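Local coordinates for protein intracellular serine protease (Bacillus licheniformis, PDB 4ZOQ) that probably acts as a subtilisin-like serine endopeptidase that cuts lanthipeptide precursors at a specific sequence, at residues V127-T138 with Y161-S172. Residues are numbered along the deposited sequence; the frame is centred on the assembly and turned at random.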
ATOM      1  N   VAL B 127       1.446 -12.629   3.781  1.00 33.34           N
ATOM      2  CA  VAL B 127       2.611 -13.457   3.476  1.00 33.04           C
ATOM      3  C   VAL B 127       2.260 -14.947   3.551  1.00 37.73           C
ATOM      4  O   VAL B 127       2.528 -15.723   2.620  1.00 35.12           O
ATOM      5  CB  VAL B 127       3.771 -13.174   4.455  1.00 34.93           C
ATOM      6  CG1 VAL B 127       4.902 -14.135   4.224  1.00 34.57           C
ATOM      7  CG2 VAL B 127       4.276 -11.748   4.296  1.00 35.43           C
ATOM      8  N   ASN B 128       1.663 -15.344   4.675  1.00 38.79           N
ATOM      9  CA  ASN B 128       1.306 -16.749   4.911  1.00 38.31           C
ATOM     10  C   ASN B 128       0.241 -17.266   3.917  1.00 40.15           C
ATOM     11  O   ASN B 128       0.149 -18.473   3.683  1.00 38.85           O
ATOM     12  CB  ASN B 128       0.814 -16.939   6.352  1.00 37.52           C
ATOM     13  CG  ASN B 128       1.925 -16.742   7.399  1.00 38.84           C
ATOM     14  OD1 ASN B 128       3.124 -16.772   7.095  1.00 35.36           O
ATOM     15  ND2 ASN B 128       1.512 -16.524   8.637  1.00 35.18           N
ATOM     16  N   ASP B 129      -0.535 -16.347   3.331  1.00 36.79           N
ATOM     17  CA  ASP B 129      -1.587 -16.666   2.344  1.00 36.59           C
ATOM     18  C   ASP B 129      -1.118 -16.727   0.894  1.00 35.60           C
ATOM     19  O   ASP B 129      -1.926 -16.759  -0.023  1.00 36.22           O
ATOM     20  CB  ASP B 129      -2.720 -15.642   2.429  1.00 35.44           C
ATOM     21  CG  ASP B 129      -3.380 -15.618   3.792  1.00 44.29           C
ATOM     22  OD1 ASP B 129      -3.289 -16.642   4.510  1.00 53.91           O
ATOM     23  OD2 ASP B 129      -3.968 -14.575   4.163  1.00 44.40           O
ATOM     24  N   GLY B 130       0.185 -16.691   0.693  1.00 31.24           N
ATOM     25  CA  GLY B 130       0.759 -16.867  -0.619  1.00 33.67           C
ATOM     26  C   GLY B 130       0.759 -15.647  -1.530  1.00 35.49           C
ATOM     27  O   GLY B 130       0.994 -15.803  -2.721  1.00 39.74           O
ATOM     28  N   HIS B 131       0.625 -14.441  -0.970  1.00 35.85           N
ATOM     29  CA  HIS B 131       0.692 -13.199  -1.755  1.00 31.43           C
ATOM     30  C   HIS B 131       2.129 -12.841  -2.084  1.00 31.25           C
ATOM     31  O   HIS B 131       2.971 -12.768  -1.192  1.00 31.62           O
ATOM     32  CB  HIS B 131       0.046 -12.048  -0.982  1.00 31.16           C
ATOM     33  CG  HIS B 131      -1.437 -12.181  -0.845  1.00 34.38           C
ATOM     34  ND1 HIS B 131      -2.029 -12.996   0.100  1.00 38.56           N
ATOM     35  CD2 HIS B 131      -2.448 -11.634  -1.559  1.00 33.95           C
ATOM     36  CE1 HIS B 131      -3.343 -12.935  -0.034  1.00 38.67           C
ATOM     37  NE2 HIS B 131      -3.623 -12.116  -1.031  1.00 39.13           N
ATOM     38  N   GLU B 132       2.402 -12.558  -3.350  1.00 33.82           N
ATOM     39  CA  GLU B 132       3.756 -12.208  -3.770  1.00 35.91           C
ATOM     40  C   GLU B 132       4.049 -10.713  -3.653  1.00 33.46           C
ATOM     41  O   GLU B 132       5.215 -10.311  -3.591  1.00 32.29           O
ATOM     42  CB  GLU B 132       4.020 -12.670  -5.203  1.00 37.32           C
ATOM     43  CG  GLU B 132       3.991 -14.170  -5.446  1.00 42.38           C
ATOM     44  CD  GLU B 132       2.641 -14.694  -5.951  1.00 49.91           C
ATOM     45  OE1 GLU B 132       1.544 -14.197  -5.539  1.00 36.95           O
ATOM     46  OE2 GLU B 132       2.707 -15.573  -6.843  1.00 52.00           O
ATOM     47  N   VAL B 133       2.992  -9.905  -3.629  1.00 30.62           N
ATOM     48  CA  VAL B 133       3.104  -8.453  -3.495  1.00 30.75           C
ATOM     49  C   VAL B 133       2.122  -7.877  -2.449  1.00 31.35           C
ATOM     50  O   VAL B 133       0.954  -8.278  -2.380  1.00 31.05           O
ATOM     51  CB  VAL B 133       2.866  -7.733  -4.836  1.00 29.41           C
ATOM     52  CG1 VAL B 133       2.927  -6.202  -4.641  1.00 28.71           C
ATOM     53  CG2 VAL B 133       3.857  -8.201  -5.890  1.00 28.93           C
ATOM     54  N   ILE B 134       2.618  -6.960  -1.617  1.00 27.78           N
ATOM     55  CA  ILE B 134       1.780  -6.224  -0.680  1.00 30.76           C
ATOM     56  C   ILE B 134       1.804  -4.711  -0.953  1.00 30.89           C
ATOM     57  O   ILE B 134       2.848  -4.100  -1.174  1.00 31.42           O
ATOM     58  CB  ILE B 134       2.201  -6.493   0.794  1.00 33.61           C
ATOM     59  CG1 ILE B 134       2.034  -7.984   1.127  1.00 32.58           C
ATOM     60  CG2 ILE B 134       1.405  -5.621   1.774  1.00 27.08           C
ATOM     61  CD1 ILE B 134       2.648  -8.397   2.446  1.00 32.23           C
ATOM     62  N   ASN B 135       0.634  -4.111  -0.957  1.00 32.52           N
ATOM     63  CA  ASN B 135       0.548  -2.676  -1.105  1.00 30.91           C
ATOM     64  C   ASN B 135      -0.059  -2.050   0.138  1.00 31.23           C
ATOM     65  O   ASN B 135      -1.185  -2.404   0.519  1.00 28.05           O
ATOM     66  CB  ASN B 135      -0.289  -2.320  -2.329  1.00 26.31           C
ATOM     67  CG  ASN B 135      -0.342  -0.839  -2.564  1.00 28.39           C
ATOM     68  OD1 ASN B 135       0.493  -0.261  -3.285  1.00 27.29           O
ATOM     69  ND2 ASN B 135      -1.297  -0.200  -1.927  1.00 25.24           N
ATOM     70  N   ILE B 136       0.655  -1.106   0.751  1.00 27.55           N
ATOM     71  CA  ILE B 136       0.111  -0.404   1.918  1.00 32.42           C
ATOM     72  C   ILE B 136       0.018   1.112   1.651  1.00 29.62           C
ATOM     73  O   ILE B 136       0.978   1.853   1.858  1.00 31.31           O
ATOM     74  CB  ILE B 136       0.968  -0.651   3.202  1.00 32.02           C
ATOM     75  CG1 ILE B 136       1.195  -2.139   3.448  1.00 30.17           C
ATOM     76  CG2 ILE B 136       0.297  -0.051   4.430  1.00 31.07           C
ATOM     77  CD1 ILE B 136       2.268  -2.433   4.501  1.00 28.11           C
ATOM     78  N   SER B 137      -1.151   1.565   1.199  1.00 30.63           N
ATOM     79  CA  SER B 137      -1.328   2.971   0.822  1.00 32.66           C
ATOM     80  C   SER B 137      -1.821   3.801   2.001  1.00 32.83           C
ATOM     81  O   SER B 137      -2.839   4.495   1.923  1.00 33.45           O
ATOM     82  CB  SER B 137      -2.306   3.115  -0.364  1.00 32.01           C
ATOM     83  OG  SER B 137      -1.670   2.891  -1.610  1.00 28.03           O
ATOM     84  N   THR B 138      -1.092   3.711   3.098  1.00 32.34           N
ATOM     85  CA  THR B 138      -1.421   4.443   4.310  1.00 31.77           C
ATOM     86  C   THR B 138      -0.185   4.402   5.193  1.00 34.48           C
ATOM     87  O   THR B 138       0.759   3.649   4.929  1.00 35.58           O
ATOM     88  CB  THR B 138      -2.648   3.848   5.032  1.00 39.59           C
ATOM     89  OG1 THR B 138      -3.059   4.715   6.099  1.00 40.58           O
ATOM     90  CG2 THR B 138      -2.354   2.431   5.558  1.00 37.18           C
ATOM     91  N   TYR B 161       9.802 -10.315   7.877  1.00 35.42           N
ATOM     92  CA  TYR B 161       9.107 -11.564   7.596  1.00 42.37           C
ATOM     93  C   TYR B 161       8.663 -11.660   6.129  1.00 40.10           C
ATOM     94  O   TYR B 161       8.843 -12.696   5.489  1.00 39.24           O
ATOM     95  CB  TYR B 161       7.921 -11.714   8.538  1.00 39.35           C
ATOM     96  CG  TYR B 161       7.222 -13.032   8.451  1.00 38.39           C
ATOM     97  CD1 TYR B 161       7.828 -14.199   8.915  1.00 38.40           C
ATOM     98  CD2 TYR B 161       5.933 -13.112   7.941  1.00 38.38           C
ATOM     99  CE1 TYR B 161       7.156 -15.427   8.852  1.00 41.66           C
ATOM    100  CE2 TYR B 161       5.261 -14.306   7.874  1.00 40.65           C
ATOM    101  CZ  TYR B 161       5.866 -15.466   8.327  1.00 41.27           C
ATOM    102  OH  TYR B 161       5.150 -16.639   8.241  1.00 32.58           O
ATOM    103  N   ALA B 162       8.143 -10.565   5.583  1.00 41.22           N
ATOM    104  CA  ALA B 162       7.759 -10.534   4.168  1.00 40.56           C
ATOM    105  C   ALA B 162       8.977 -10.736   3.259  1.00 37.50           C
ATOM    106  O   ALA B 162       8.923 -11.517   2.301  1.00 37.05           O
ATOM    107  CB  ALA B 162       7.070  -9.227   3.839  1.00 34.61           C
ATOM    108  N   ALA B 163      10.066 -10.043   3.587  1.00 34.83           N
ATOM    109  CA  ALA B 163      11.316 -10.103   2.821  1.00 36.71           C
ATOM    110  C   ALA B 163      11.899 -11.509   2.840  1.00 40.67           C
ATOM    111  O   ALA B 163      12.433 -12.010   1.833  1.00 36.54           O
ATOM    112  CB  ALA B 163      12.323  -9.120   3.385  1.00 32.63           C
ATOM    113  N   LYS B 164      11.780 -12.143   4.003  1.00 39.97           N
ATOM    114  CA  LYS B 164      12.307 -13.475   4.190  1.00 40.39           C
ATOM    115  C   LYS B 164      11.608 -14.463   3.280  1.00 39.76           C
ATOM    116  O   LYS B 164      12.236 -15.395   2.757  1.00 37.51           O
ATOM    117  CB  LYS B 164      12.121 -13.919   5.642  1.00 40.57           C
ATOM    118  CG  LYS B 164      12.786 -15.237   5.923  1.00 45.59           C
ATOM    119  CD  LYS B 164      12.423 -15.812   7.283  1.00 51.35           C
ATOM    120  CE  LYS B 164      12.816 -17.297   7.321  1.00 53.53           C
ATOM    121  NZ  LYS B 164      12.038 -18.068   8.339  1.00 57.69           N
ATOM    122  N   HIS B 165      10.333 -14.191   3.008  1.00 41.71           N
ATOM    123  CA  HIS B 165       9.553 -15.065   2.161  1.00 38.37           C
ATOM    124  C   HIS B 165       9.403 -14.550   0.743  1.00 37.98           C
ATOM    125  O   HIS B 165       8.518 -14.993   0.004  1.00 34.23           O
ATOM    126  CB  HIS B 165       8.175 -15.307   2.768  1.00 37.36           C
ATOM    127  CG  HIS B 165       8.198 -16.173   3.992  1.00 47.78           C
ATOM    128  ND1 HIS B 165       8.448 -15.684   5.257  1.00 48.31           N
ATOM    129  CD2 HIS B 165       8.060 -17.518   4.129  1.00 43.28           C
ATOM    130  CE1 HIS B 165       8.419 -16.683   6.125  1.00 47.61           C
ATOM    131  NE2 HIS B 165       8.196 -17.807   5.463  1.00 45.10           N
ATOM    132  N   GLN B 166      10.315 -13.660   0.358  1.00 36.07           N
ATOM    133  CA  GLN B 166      10.379 -13.133  -1.002  1.00 38.43           C
ATOM    134  C   GLN B 166       9.115 -12.355  -1.436  1.00 41.37           C
ATOM    135  O   GLN B 166       8.764 -12.324  -2.612  1.00 38.77           O
ATOM    136  CB  GLN B 166      10.644 -14.298  -1.963  1.00 37.66           C
ATOM    137  CG  GLN B 166      11.914 -15.071  -1.602  1.00 37.75           C
ATOM    138  CD  GLN B 166      13.152 -14.212  -1.733  1.00 41.74           C
ATOM    139  OE1 GLN B 166      13.199 -13.302  -2.556  1.00 41.07           O
ATOM    140  NE2 GLN B 166      14.159 -14.490  -0.925  1.00 43.95           N
ATOM    141  N   VAL B 167       8.458 -11.700  -0.484  1.00 37.76           N
ATOM    142  CA  VAL B 167       7.284 -10.893  -0.786  1.00 37.78           C
ATOM    143  C   VAL B 167       7.613  -9.395  -0.810  1.00 35.49           C
ATOM    144  O   VAL B 167       8.108  -8.850   0.175  1.00 33.16           O
ATOM    145  CB  VAL B 167       6.172 -11.120   0.232  1.00 34.10           C
ATOM    146  CG1 VAL B 167       4.974 -10.328  -0.155  1.00 31.95           C
ATOM    147  CG2 VAL B 167       5.842 -12.596   0.331  1.00 33.40           C
ATOM    148  N   LEU B 168       7.320  -8.742  -1.933  1.00 34.47           N
ATOM    149  CA  LEU B 168       7.533  -7.305  -2.075  1.00 34.37           C
ATOM    150  C   LEU B 168       6.475  -6.526  -1.331  1.00 33.22           C
ATOM    151  O   LEU B 168       5.303  -6.916  -1.314  1.00 31.26           O
ATOM    152  CB  LEU B 168       7.511  -6.919  -3.543  1.00 31.74           C
ATOM    153  CG  LEU B 168       8.723  -7.507  -4.245  1.00 33.33           C
ATOM    154  CD1 LEU B 168       8.468  -7.605  -5.722  1.00 32.33           C
ATOM    155  CD2 LEU B 168       9.933  -6.641  -3.951  1.00 30.77           C
ATOM    156  N   VAL B 169       6.908  -5.461  -0.663  1.00 32.99           N
ATOM    157  CA  VAL B 169       6.002  -4.571   0.055  1.00 29.92           C
ATOM    158  C   VAL B 169       6.202  -3.139  -0.428  1.00 31.04           C
ATOM    159  O   VAL B 169       7.272  -2.562  -0.275  1.00 28.72           O
ATOM    160  CB  VAL B 169       6.232  -4.645   1.586  1.00 30.09           C
ATOM    161  CG1 VAL B 169       5.263  -3.727   2.323  1.00 30.20           C
ATOM    162  CG2 VAL B 169       6.122  -6.096   2.079  1.00 28.89           C
ATOM    163  N   PHE B 170       5.151  -2.560  -0.982  1.00 31.02           N
ATOM    164  CA  PHE B 170       5.198  -1.212  -1.504  1.00 31.44           C
ATOM    165  C   PHE B 170       4.353  -0.336  -0.603  1.00 33.20           C
ATOM    166  O   PHE B 170       3.287  -0.757  -0.165  1.00 30.64           O
ATOM    167  CB  PHE B 170       4.692  -1.187  -2.939  1.00 28.90           C
ATOM    168  CG  PHE B 170       5.541  -1.988  -3.874  1.00 31.17           C
ATOM    169  CD1 PHE B 170       6.704  -1.458  -4.414  1.00 31.19           C
ATOM    170  CD2 PHE B 170       5.216  -3.303  -4.152  1.00 28.49           C
ATOM    171  CE1 PHE B 170       7.499  -2.209  -5.243  1.00 28.36           C
ATOM    172  CE2 PHE B 170       6.003  -4.062  -4.988  1.00 27.58           C
ATOM    173  CZ  PHE B 170       7.151  -3.506  -5.531  1.00 31.90           C
ATOM    174  N   SER B 171       4.837   0.873  -0.317  1.00 31.86           N
ATOM    175  CA  SER B 171       4.138   1.768   0.593  1.00 31.74           C
ATOM    176  C   SER B 171       4.125   3.207   0.082  1.00 30.86           C
ATOM    177  O   SER B 171       5.084   3.659  -0.519  1.00 31.52           O
ATOM    178  CB  SER B 171       4.817   1.722   1.966  1.00 33.64           C
ATOM    179  OG  SER B 171       3.928   2.162   2.958  1.00 39.52           O
ATOM    180  N   SER B 172       3.061   3.938   0.364  1.00 27.25           N
ATOM    181  CA  SER B 172       3.004   5.347  -0.014  1.00 29.01           C
ATOM    182  C   SER B 172       3.903   6.194   0.883  1.00 30.22           C
ATOM    183  O   SER B 172       3.999   5.953   2.095  1.00 30.95           O
ATOM    184  CB  SER B 172       1.568   5.851   0.019  1.00 25.34           C
ATOM    185  OG  SER B 172       0.975   5.547   1.258  1.00 29.80           O
TER
HETATM  186  O   HOH W   1       7.667 -11.020  -4.586  1.00 34.87           O
HETATM  187  O   HOH W   2       3.448   4.305   4.225  1.00 31.86           O
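Val127 wedges between Tyr161, Ala162 and His165 where two helix ends meet. Its CG1, anti to the backbone N (chi1 174°), lies 3.7 Å from Tyr161 CE2 and also touches His165 CB. Its CG2 rests on Ala162. Asn128 meets the edge of the Tyr161 ring, its amide plane perpendicular to it. The tyrosine OH donates to Asn128 OD1, but the modelled length is doubtfully short. The His165 imidazole is fixed by ND1, donating in its ring plane to Tyr161 O at 3.0 Å. Schellman motifs at Gly130 and Gln166 end both helices.

Glu132 O accepts from Leu168 N at 3.1 Å; a water bridges it to Gln166 O. Val133 pairs in parallel with Leu168, and its CG1 touches the edge of the Phe170 ring, 3.7 Å from CD2. Ile134 pairs through both backbone groups: its N donates to Leu168 O at 2.7 Å, and its O accepts from Phe170 N nearly straight (175°). Its side chain lies alongside Val169, with CG1 4.0 Å from Val167 CG1. Ile136 N donates to Phe170 O, while its CD1 packs on Val169 CG1. Ser172 N gives a weak hydrogen bond to Ile136 O. The Ser137 side chain, its OG hydrogen-bonded to Ser276 O, lies about 4 Å from those of the predicted charge-relay residues Ser276 and Asp51. A second water links Thr138 O, Ser171 OG and Ser172 O.

Strands 133-136 and 168-172 are neighbours inside the mainly parallel subtilase sheet, between strands 46-51 and 200-205. Helix 116-128 covers Ile134 and Ile136; helix 275-297 packs on Asn135 and Phe170.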